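Local coordinates for protein FAD-binding oxidoreductase (PDB 7PBI) that binds FAD covalently and probably oxidises small organic substrates, as other flavoproteins of its family do, with isoeugenol held here beside the flavin, at residues M147-E152 and P171-S176; G394-A399 and R477-L482. One frame throughout, in Å; residues are numbered along the deposited sequence.

Interaction 1. Residues M147-E152 and P171-S176; sequences MIDPAE and PYADHS. With FAD (flavin-adenine dinucleotide), chain K; H7Y (isoeugenol), chain L.
The imidazole of His175 meets the carboxylate of Asp149 through a hydrogen bond, NE2 donating to OD1 at an N-H...O angle of 152°; its modelled length is very short and not to be pressed. The acid comes to the rim of the ring, but its own plane stands almost upright to it, 83° away. Asp149 extends its CG anti to the backbone N (chi1 -178°), which carries the carboxylate across to the other loop, where OD2 lies 3.9 Å from CB of Tyr172. A carboxylate suits the place because OD2 also serves the hydroxyl of Thr170, and a short one because the loops run close, the CA atoms of Asp149 and Tyr172 being 6.0 Å apart. With an alanine here, NE2 of His175 would probably lose its acceptor, leaving the ring less firmly fixed, and Thr170 its carboxylate partner.

ND1 of His175 bonds to OD1 of Asn161, which binds FAD. His175 therefore stands in the second shell of this PCMH-type FAD-binding domain, and Asp149 holds it from one step further out. In the first shell, Ala151, small enough to lie close under the isoalloxazine, puts CB 3.7 Å from FAD N3, on the opposite face from isoeugenol. CG of Glu152 comes 3.2 Å from FAD N5; OE1 is gripped by Arg371 and Ser383, and OE2 lies beside isoeugenol CAA.

Farther out, the Tyr172 ring stacks on Trp178, and its hydroxyl bonds to Arg436 of the second subunit. Loop 147-152 leaves strand 146-147, which pairs with strand 226-237, and passes helix 132-142, on which Ile148 and Pro150 pack, while 171-176 leads into helix 175-178.

Interaction 2. Residues G394-A399 and R477-L482; sequences GHFFYA and RAHNVL. With FAD (flavin-adenine dinucleotide), chain K; H7Y (isoeugenol), chain L.
Phe396 lays its CE1 over one face of the His479 imidazole, 3.3 Å from CG and displaced toward the rim. The two rings are oblique, centroids 4.8 Å apart and planes at 49°. Both side chains hold CG anti to their own backbone N (chi1 -170° in each), which swings the rings out of their backbones to meet. Val481 CG1 touches the edge of the phenyl at CZ (3.5 Å), and Leu482 CD1 approaches CE2 obliquely, so branched aliphatics hem in the flat ring. His479 is fixed in its turn: ND1 accepts the backbone N-H of Val481 almost straight (175°), and NE2 bonds to Asp43.

This packing joins strand 393-402 to the loop after its edge neighbour 474-475, in the C-terminal domain of an FAD-linked oxidase, where His395 NE2 is bonded covalently to the flavin methyl C8M. Next in the strand, Phe397 offers one face to isoeugenol, CZ lying 3.4 Å from CAF, and its edge to FAD C9. Arg477, stretched from CG to NE, reaches the cofactor with both terminal nitrogens: NH2 gives a hydrogen bond to ribityl O3' (2.8 Å) and another to Asn89, while NH1 binds flavin O2 (3.2 Å).

In the fold
Interaction 1 closes before interaction 2 opens along the chain, and each belongs to a different family domain: 147-152 and 171-176 to the FAD-binding domain, 394-399 and 477-482 to the C-terminal domain. Their centres lie 21 Å apart and their nearest atoms about 7 Å, so they do not touch. They share no sheet either, since strand 146-147 pairs within the six-stranded antiparallel sheet, whereas strands 393-402 and 474-475 lie side by side at one end of the eight-stranded one, 474-475 outermost. FAD and isoeugenol bridge the gap, both contacts reaching both ligands. The flavin and isoeugenol therefore lie between the two domains, consistent with an active site there, with the cofactor tethered from the C-terminal side and backed from the FAD-binding side.

Interaction 1. Residues M147-E152 and P171-S176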
loop_
_atom_site.group_PDB
_atom_site.type_symbol
_atom_site.label_atom_id
_atom_site.label_comp_id
_atom_site.label_asym_id
_atom_site.label_seq_id
_atom_site.Cartn_x
_atom_site.Cartn_y
_atom_site.Cartn_z
ATOM N N MET B 147 -16.179 -10.418 7.679
ATOM C CA MET B 147 -16.119 -9.614 8.914
ATOM C C MET B 147 -15.387 -8.293 8.688
ATOM O O MET B 147 -14.416 -8.241 7.905
ATOM C CB MET B 147 -15.519 -10.419 10.061
ATOM C CG MET B 147 -14.079 -10.766 9.948
ATOM S SD MET B 147 -13.799 -11.832 11.377
ATOM C CE MET B 147 -12.019 -12.016 11.306
ATOM N N ILE B 148 -15.902 -7.254 9.341
ATOM C CA ILE B 148 -15.353 -5.886 9.219
ATOM C C ILE B 148 -14.167 -5.795 10.171
ATOM O O ILE B 148 -13.858 -6.785 10.859
ATOM C CB ILE B 148 -16.413 -4.801 9.462
ATOM C CG1 ILE B 148 -16.645 -4.494 10.939
ATOM C CG2 ILE B 148 -17.712 -5.139 8.751
ATOM C CD1 ILE B 148 -17.409 -3.194 11.152
ATOM N N ASP B 149 -13.476 -4.668 10.115
ATOM C CA ASP B 149 -12.342 -4.359 11.006
ATOM C C ASP B 149 -12.603 -2.977 11.572
ATOM O O ASP B 149 -12.300 -1.972 10.928
ATOM C CB ASP B 149 -11.012 -4.453 10.269
ATOM C CG ASP B 149 -9.823 -4.185 11.174
ATOM O OD1 ASP B 149 -9.617 -3.016 11.535
ATOM O OD2 ASP B 149 -9.097 -5.144 11.495
ATOM N N PRO B 150 -13.215 -2.899 12.772
ATOM C CA PRO B 150 -13.543 -1.619 13.381
ATOM C C PRO B 150 -12.380 -1.110 14.233
ATOM O O PRO B 150 -11.523 -1.910 14.624
ATOM C CB PRO B 150 -14.749 -1.968 14.259
ATOM C CG PRO B 150 -14.436 -3.374 14.728
ATOM C CD PRO B 150 -13.626 -4.030 13.617
ATOM N N ALA B 151 -12.400 0.202 14.463
ATOM C CA ALA B 151 -11.664 0.915 15.525
ATOM C C ALA B 151 -12.410 0.691 16.848
ATOM O O ALA B 151 -13.404 -0.076 16.863
ATOM C CB ALA B 151 -11.555 2.383 15.164
ATOM N N GLU B 152 -11.974 1.359 17.917
ATOM C CA GLU B 152 -12.515 1.155 19.283
ATOM C C GLU B 152 -14.002 1.513 19.282
ATOM O O GLU B 152 -14.797 0.725 19.819
ATOM C CB GLU B 152 -11.737 1.995 20.294
ATOM C CG GLU B 152 -10.238 1.701 20.309
ATOM C CD GLU B 152 -9.687 0.986 21.531
ATOM O OE1 GLU B 152 -10.472 0.722 22.459
ATOM O OE2 GLU B 152 -8.464 0.698 21.558
ATOM N N PRO B 171 -6.479 -9.088 11.611
ATOM C CA PRO B 171 -5.420 -9.059 10.604
ATOM C C PRO B 171 -5.659 -8.007 9.510
ATOM O O PRO B 171 -4.728 -7.666 8.827
ATOM C CB PRO B 171 -5.444 -10.477 10.035
ATOM C CG PRO B 171 -5.981 -11.304 11.181
ATOM C CD PRO B 171 -7.064 -10.427 11.776
ATOM N N TYR B 172 -6.882 -7.483 9.394
ATOM C CA TYR B 172 -7.229 -6.357 8.486
ATOM C C TYR B 172 -7.123 -5.016 9.229
ATOM O O TYR B 172 -7.887 -4.076 8.894
ATOM C CB TYR B 172 -8.617 -6.581 7.888
ATOM C CG TYR B 172 -8.602 -7.474 6.678
ATOM C CD1 TYR B 172 -7.843 -8.631 6.653
ATOM C CD2 TYR B 172 -9.337 -7.164 5.554
ATOM C CE1 TYR B 172 -7.817 -9.457 5.543
ATOM C CE2 TYR B 172 -9.336 -7.989 4.442
ATOM C CZ TYR B 172 -8.568 -9.136 4.428
ATOM O OH TYR B 172 -8.548 -9.938 3.324
ATOM N N ALA B 173 -6.176 -4.919 10.172
ATOM C CA ALA B 173 -5.985 -3.749 11.054
ATOM C C ALA B 173 -5.622 -2.510 10.220
ATOM O O ALA B 173 -6.138 -1.426 10.558
ATOM C CB ALA B 173 -4.940 -4.039 12.101
ATOM N N ASP B 174 -4.794 -2.655 9.175
ATOM C CA ASP B 174 -4.331 -1.524 8.316
ATOM C C ASP B 174 -5.461 -1.124 7.358
ATOM O O ASP B 174 -5.603 -1.760 6.302
ATOM C CB ASP B 174 -3.064 -1.870 7.527
ATOM C CG ASP B 174 -2.192 -0.681 7.146
ATOM O OD1 ASP B 174 -2.702 0.463 7.096
ATOM O OD2 ASP B 174 -0.996 -0.908 6.921
ATOM N N HIS B 175 -6.246 -0.103 7.713
ATOM C CA HIS B 175 -7.486 0.237 6.978
ATOM C C HIS B 175 -7.099 0.756 5.598
ATOM O O HIS B 175 -7.807 0.435 4.645
ATOM C CB HIS B 175 -8.353 1.209 7.782
ATOM C CG HIS B 175 -8.961 0.590 9.000
ATOM N ND1 HIS B 175 -9.601 1.344 9.980
ATOM C CD2 HIS B 175 -9.016 -0.698 9.411
ATOM C CE1 HIS B 175 -10.029 0.542 10.930
ATOM N NE2 HIS B 175 -9.678 -0.714 10.606
ATOM N N SER B 176 -6.012 1.524 5.507
ATOM C CA SER B 176 -5.554 2.152 4.242
ATOM C C SER B 176 -5.072 1.048 3.289
ATOM O O SER B 176 -5.221 1.204 2.072
ATOM C CB SER B 176 -4.523 3.218 4.492
ATOM O OG SER B 176 -3.307 2.653 4.940
HETATM P PA FAD K . -13.870 11.813 10.200
HETATM O O1A FAD K . -13.918 12.861 11.265
HETATM O O2A FAD K . -15.072 11.723 9.325
HETATM O O5B FAD K . -12.574 12.009 9.289
HETATM C C5B FAD K . -11.309 12.383 9.867
HETATM C C4B FAD K . -10.567 13.250 8.889
HETATM O O4B FAD K . -10.347 12.514 7.655
HETATM C C3B FAD K . -11.285 14.527 8.441
HETATM O O3B FAD K . -11.045 15.611 9.324
HETATM C C2B FAD K . -10.634 14.776 7.079
HETATM O O2B FAD K . -9.348 15.342 7.206
HETATM C C1B FAD K . -10.538 13.354 6.534
HETATM N N9A FAD K . -11.727 12.903 5.831
HETATM C C8A FAD K . -12.741 12.154 6.360
HETATM N N7A FAD K . -13.700 11.897 5.503
HETATM C C5A FAD K . -13.287 12.522 4.340
HETATM C C6A FAD K . -13.877 12.613 3.072
HETATM N N6A FAD K . -15.041 12.044 2.761
HETATM N N1A FAD K . -13.208 13.325 2.134
HETATM C C2A FAD K . -12.038 13.887 2.469
HETATM N N3A FAD K . -11.383 13.850 3.627
HETATM C C4A FAD K . -12.074 13.147 4.533
HETATM N N1 FAD K . -8.716 5.838 15.881
HETATM C C2 FAD K . -8.268 4.721 15.283
HETATM O O2 FAD K . -7.961 4.725 14.089
HETATM N N3 FAD K . -8.161 3.541 15.936
HETATM C C4 FAD K . -8.467 3.410 17.261
HETATM O O4 FAD K . -8.362 2.313 17.792
HETATM C C4X FAD K . -8.925 4.569 17.942
HETATM N N5 FAD K . -9.219 4.479 19.213
HETATM C C5X FAD K . -9.661 5.611 19.837
HETATM C C6 FAD K . -9.991 5.516 21.199
HETATM C C7 FAD K . -10.458 6.600 21.900
HETATM C C7M FAD K . -10.799 6.447 23.358
HETATM C C8 FAD K . -10.599 7.840 21.240
HETATM C C8M FAD K . -11.087 9.048 21.993
HETATM C C9 FAD K . -10.283 7.953 19.907
HETATM C C9A FAD K . -9.811 6.849 19.175
HETATM N N10 FAD K . -9.482 6.913 17.818
HETATM C C10 FAD K . -9.032 5.776 17.157
HETATM C "C1'" FAD K . -9.658 8.178 17.066
HETATM C "C2'" FAD K . -11.069 8.297 16.441
HETATM O "O2'" FAD K . -12.079 7.882 17.383
HETATM C "C3'" FAD K . -11.273 7.459 15.169
HETATM O "O3'" FAD K . -10.102 7.435 14.369
HETATM C "C4'" FAD K . -12.458 7.896 14.299
HETATM O "O4'" FAD K . -12.828 6.825 13.430
HETATM C "C5'" FAD K . -12.173 9.095 13.428
HETATM O "O5'" FAD K . -13.408 9.835 13.227
HETATM P P FAD K . -14.326 9.532 11.954
HETATM O O1P FAD K . -15.657 10.153 12.241
HETATM O O2P FAD K . -14.271 8.081 11.604
HETATM O O3P FAD K . -13.550 10.375 10.830
HETATM C CAA H7Y L . -6.857 3.053 22.426
HETATM C CAD H7Y L . -6.388 3.317 21.018
HETATM C CAE H7Y L . -6.216 4.771 20.552
HETATM C CAJ H7Y L . -5.796 5.029 19.259
HETATM C CAH H7Y L . -5.353 3.940 18.555
HETATM C CAF H7Y L . -5.806 6.297 18.659
HETATM C CAG H7Y L . -5.379 6.449 17.346
HETATM C CAK H7Y L . -4.945 5.339 16.643
HETATM O OAC H7Y L . -4.527 5.438 15.351
HETATM C CAL H7Y L . -4.930 4.076 17.254
HETATM O OAI H7Y L . -4.497 2.978 16.549
HETATM C CAB H7Y L . -4.633 1.648 17.162
#

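Interaction 2. Residues G394-A399 and R477-L482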
loop_
_atom_site.group_PDB
_atom_site.type_symbol
_atom_site.label_atom_id
_atom_site.label_comp_id
_atom_site.label_asym_id
_atom_site.label_seq_id
_atom_site.Cartn_x
_atom_site.Cartn_y
_atom_site.Cartn_z
ATOM N N GLY B 394 -11.567 14.017 28.458
ATOM C CA GLY B 394 -11.281 13.834 27.028
ATOM C C GLY B 394 -9.795 13.629 26.805
ATOM O O GLY B 394 -9.010 13.898 27.744
ATOM N N HIS B 395 -9.416 13.200 25.600
ATOM C CA HIS B 395 -8.014 12.873 25.250
ATOM C C HIS B 395 -7.511 13.727 24.082
ATOM O O HIS B 395 -8.293 14.506 23.491
ATOM C CB HIS B 395 -7.893 11.378 24.972
ATOM C CG HIS B 395 -8.853 10.907 23.943
ATOM N ND1 HIS B 395 -8.909 11.480 22.688
ATOM C CD2 HIS B 395 -9.799 9.941 23.987
ATOM C CE1 HIS B 395 -9.849 10.883 21.982
ATOM N NE2 HIS B 395 -10.400 9.887 22.745
ATOM N N PHE B 396 -6.220 13.552 23.791
ATOM C CA PHE B 396 -5.368 14.434 22.955
ATOM C C PHE B 396 -4.071 13.694 22.643
ATOM O O PHE B 396 -3.118 13.790 23.434
ATOM C CB PHE B 396 -5.066 15.728 23.709
ATOM C CG PHE B 396 -4.419 16.794 22.876
ATOM C CD1 PHE B 396 -5.159 17.494 21.935
ATOM C CD2 PHE B 396 -3.084 17.118 23.053
ATOM C CE1 PHE B 396 -4.571 18.498 21.178
ATOM C CE2 PHE B 396 -2.498 18.126 22.304
ATOM C CZ PHE B 396 -3.240 18.808 21.361
ATOM N N PHE B 397 -4.050 12.981 21.520
ATOM C CA PHE B 397 -3.110 11.871 21.250
ATOM C C PHE B 397 -1.690 12.365 20.966
ATOM O O PHE B 397 -1.475 13.318 20.205
ATOM C CB PHE B 397 -3.608 11.064 20.063
ATOM C CG PHE B 397 -4.784 10.188 20.380
ATOM C CD1 PHE B 397 -4.657 9.147 21.275
ATOM C CD2 PHE B 397 -6.004 10.383 19.760
ATOM C CE1 PHE B 397 -5.732 8.323 21.555
ATOM C CE2 PHE B 397 -7.083 9.559 20.037
ATOM C CZ PHE B 397 -6.945 8.534 20.941
ATOM N N TYR B 398 -0.734 11.688 21.588
ATOM C CA TYR B 398 0.692 11.651 21.202
ATOM C C TYR B 398 0.986 10.224 20.726
ATOM O O TYR B 398 0.979 9.310 21.566
ATOM C CB TYR B 398 1.549 12.067 22.395
ATOM C CG TYR B 398 3.020 11.801 22.224
ATOM C CD1 TYR B 398 3.751 12.456 21.248
ATOM C CD2 TYR B 398 3.687 10.890 23.024
ATOM C CE1 TYR B 398 5.109 12.228 21.079
ATOM C CE2 TYR B 398 5.044 10.654 22.877
ATOM C CZ TYR B 398 5.755 11.319 21.894
ATOM O OH TYR B 398 7.085 11.089 21.713
ATOM N N ALA B 399 1.195 10.013 19.425
ATOM C CA ALA B 399 1.294 8.654 18.845
ATOM C C ALA B 399 2.556 8.499 17.998
ATOM O O ALA B 399 2.461 8.406 16.777
ATOM C CB ALA B 399 0.053 8.377 18.037
ATOM N N ARG B 477 0.265 10.824 13.137
ATOM C CA ARG B 477 -1.097 11.395 13.233
ATOM C C ARG B 477 -1.140 12.364 14.413
ATOM O O ARG B 477 -0.662 11.992 15.498
ATOM C CB ARG B 477 -2.089 10.244 13.377
ATOM C CG ARG B 477 -3.548 10.640 13.230
ATOM C CD ARG B 477 -4.391 9.394 13.349
ATOM N NE ARG B 477 -5.801 9.691 13.476
ATOM C CZ ARG B 477 -6.754 8.772 13.533
ATOM N NH1 ARG B 477 -6.445 7.488 13.479
ATOM N NH2 ARG B 477 -8.016 9.132 13.635
ATOM N N ALA B 478 -1.677 13.567 14.203
ATOM C CA ALA B 478 -1.647 14.663 15.196
ATOM C C ALA B 478 -2.898 15.533 15.079
ATOM O O ALA B 478 -3.463 15.662 13.991
ATOM C CB ALA B 478 -0.389 15.481 15.022
ATOM N N HIS B 479 -3.299 16.102 16.205
ATOM C CA HIS B 479 -4.377 17.107 16.343
ATOM C C HIS B 479 -4.050 18.334 15.498
ATOM O O HIS B 479 -2.847 18.623 15.330
ATOM C CB HIS B 479 -4.521 17.483 17.822
ATOM C CG HIS B 479 -5.728 18.300 18.138
ATOM N ND1 HIS B 479 -5.765 19.672 17.942
ATOM C CD2 HIS B 479 -6.925 17.951 18.661
ATOM C CE1 HIS B 479 -6.937 20.126 18.322
ATOM N NE2 HIS B 479 -7.673 19.088 18.756
ATOM N N ASN B 480 -5.091 19.025 15.022
ATOM C CA ASN B 480 -5.005 20.283 14.235
ATOM C C ASN B 480 -3.931 21.186 14.835
ATOM O O ASN B 480 -3.097 21.723 14.076
ATOM C CB ASN B 480 -6.313 21.073 14.253
ATOM C CG ASN B 480 -7.391 20.475 13.383
ATOM O OD1 ASN B 480 -7.112 19.629 12.551
ATOM N ND2 ASN B 480 -8.618 20.932 13.548
ATOM N N VAL B 481 -3.972 21.358 16.155
ATOM C CA VAL B 481 -3.176 22.400 16.862
ATOM C C VAL B 481 -1.708 21.970 16.930
ATOM O O VAL B 481 -0.870 22.807 17.327
ATOM C CB VAL B 481 -3.745 22.662 18.261
ATOM C CG1 VAL B 481 -3.360 21.561 19.228
ATOM C CG2 VAL B 481 -3.321 24.022 18.784
ATOM N N LEU B 482 -1.425 20.707 16.586
ATOM C CA LEU B 482 -0.074 20.098 16.653
ATOM C C LEU B 482 0.558 20.026 15.265
ATOM O O LEU B 482 1.790 19.870 15.225
ATOM C CB LEU B 482 -0.192 18.705 17.273
ATOM C CG LEU B 482 -0.567 18.691 18.750
ATOM C CD1 LEU B 482 -0.622 17.270 19.282
ATOM C CD2 LEU B 482 0.424 19.523 19.558
HETATM P PA FAD K . -13.870 11.813 10.200
HETATM O O1A FAD K . -13.918 12.861 11.265
HETATM O O2A FAD K . -15.072 11.723 9.325
HETATM O O5B FAD K . -12.574 12.009 9.289
HETATM C C5B FAD K . -11.309 12.383 9.867
HETATM C C4B FAD K . -10.567 13.250 8.889
HETATM O O4B FAD K . -10.347 12.514 7.655
HETATM C C3B FAD K . -11.285 14.527 8.441
HETATM O O3B FAD K . -11.045 15.611 9.324
HETATM C C2B FAD K . -10.634 14.776 7.079
HETATM O O2B FAD K . -9.348 15.342 7.206
HETATM C C1B FAD K . -10.538 13.354 6.534
HETATM N N9A FAD K . -11.727 12.903 5.831
HETATM C C8A FAD K . -12.741 12.154 6.360
HETATM N N7A FAD K . -13.700 11.897 5.503
HETATM C C5A FAD K . -13.287 12.522 4.340
HETATM C C6A FAD K . -13.877 12.613 3.072
HETATM N N6A FAD K . -15.041 12.044 2.761
HETATM N N1A FAD K . -13.208 13.325 2.134
HETATM C C2A FAD K . -12.038 13.887 2.469
HETATM N N3A FAD K . -11.383 13.850 3.627
HETATM C C4A FAD K . -12.074 13.147 4.533
HETATM N N1 FAD K . -8.716 5.838 15.881
HETATM C C2 FAD K . -8.268 4.721 15.283
HETATM O O2 FAD K . -7.961 4.725 14.089
HETATM N N3 FAD K . -8.161 3.541 15.936
HETATM C C4 FAD K . -8.467 3.410 17.261
HETATM O O4 FAD K . -8.362 2.313 17.792
HETATM C C4X FAD K . -8.925 4.569 17.942
HETATM N N5 FAD K . -9.219 4.479 19.213
HETATM C C5X FAD K . -9.661 5.611 19.837
HETATM C C6 FAD K . -9.991 5.516 21.199
HETATM C C7 FAD K . -10.458 6.600 21.900
HETATM C C7M FAD K . -10.799 6.447 23.358
HETATM C C8 FAD K . -10.599 7.840 21.240
HETATM C C8M FAD K . -11.087 9.048 21.993
HETATM C C9 FAD K . -10.283 7.953 19.907
HETATM C C9A FAD K . -9.811 6.849 19.175
HETATM N N10 FAD K . -9.482 6.913 17.818
HETATM C C10 FAD K . -9.032 5.776 17.157
HETATM C "C1'" FAD K . -9.658 8.178 17.066
HETATM C "C2'" FAD K . -11.069 8.297 16.441
HETATM O "O2'" FAD K . -12.079 7.882 17.383
HETATM C "C3'" FAD K . -11.273 7.459 15.169
HETATM O "O3'" FAD K . -10.102 7.435 14.369
HETATM C "C4'" FAD K . -12.458 7.896 14.299
HETATM O "O4'" FAD K . -12.828 6.825 13.430
HETATM C "C5'" FAD K . -12.173 9.095 13.428
HETATM O "O5'" FAD K . -13.408 9.835 13.227
HETATM P P FAD K . -14.326 9.532 11.954
HETATM O O1P FAD K . -15.657 10.153 12.241
HETATM O O2P FAD K . -14.271 8.081 11.604
HETATM O O3P FAD K . -13.550 10.375 10.830
HETATM C CAA H7Y L . -6.857 3.053 22.426
HETATM C CAD H7Y L . -6.388 3.317 21.018
HETATM C CAE H7Y L . -6.216 4.771 20.552
HETATM C CAJ H7Y L . -5.796 5.029 19.259
HETATM C CAH H7Y L . -5.353 3.940 18.555
HETATM C CAF H7Y L . -5.806 6.297 18.659
HETATM C CAG H7Y L . -5.379 6.449 17.346
HETATM C CAK H7Y L . -4.945 5.339 16.643
HETATM O OAC H7Y L . -4.527 5.438 15.351
HETATM C CAL H7Y L . -4.930 4.076 17.254
HETATM O OAI H7Y L . -4.497 2.978 16.549
HETATM C CAB H7Y L . -4.633 1.648 17.162
#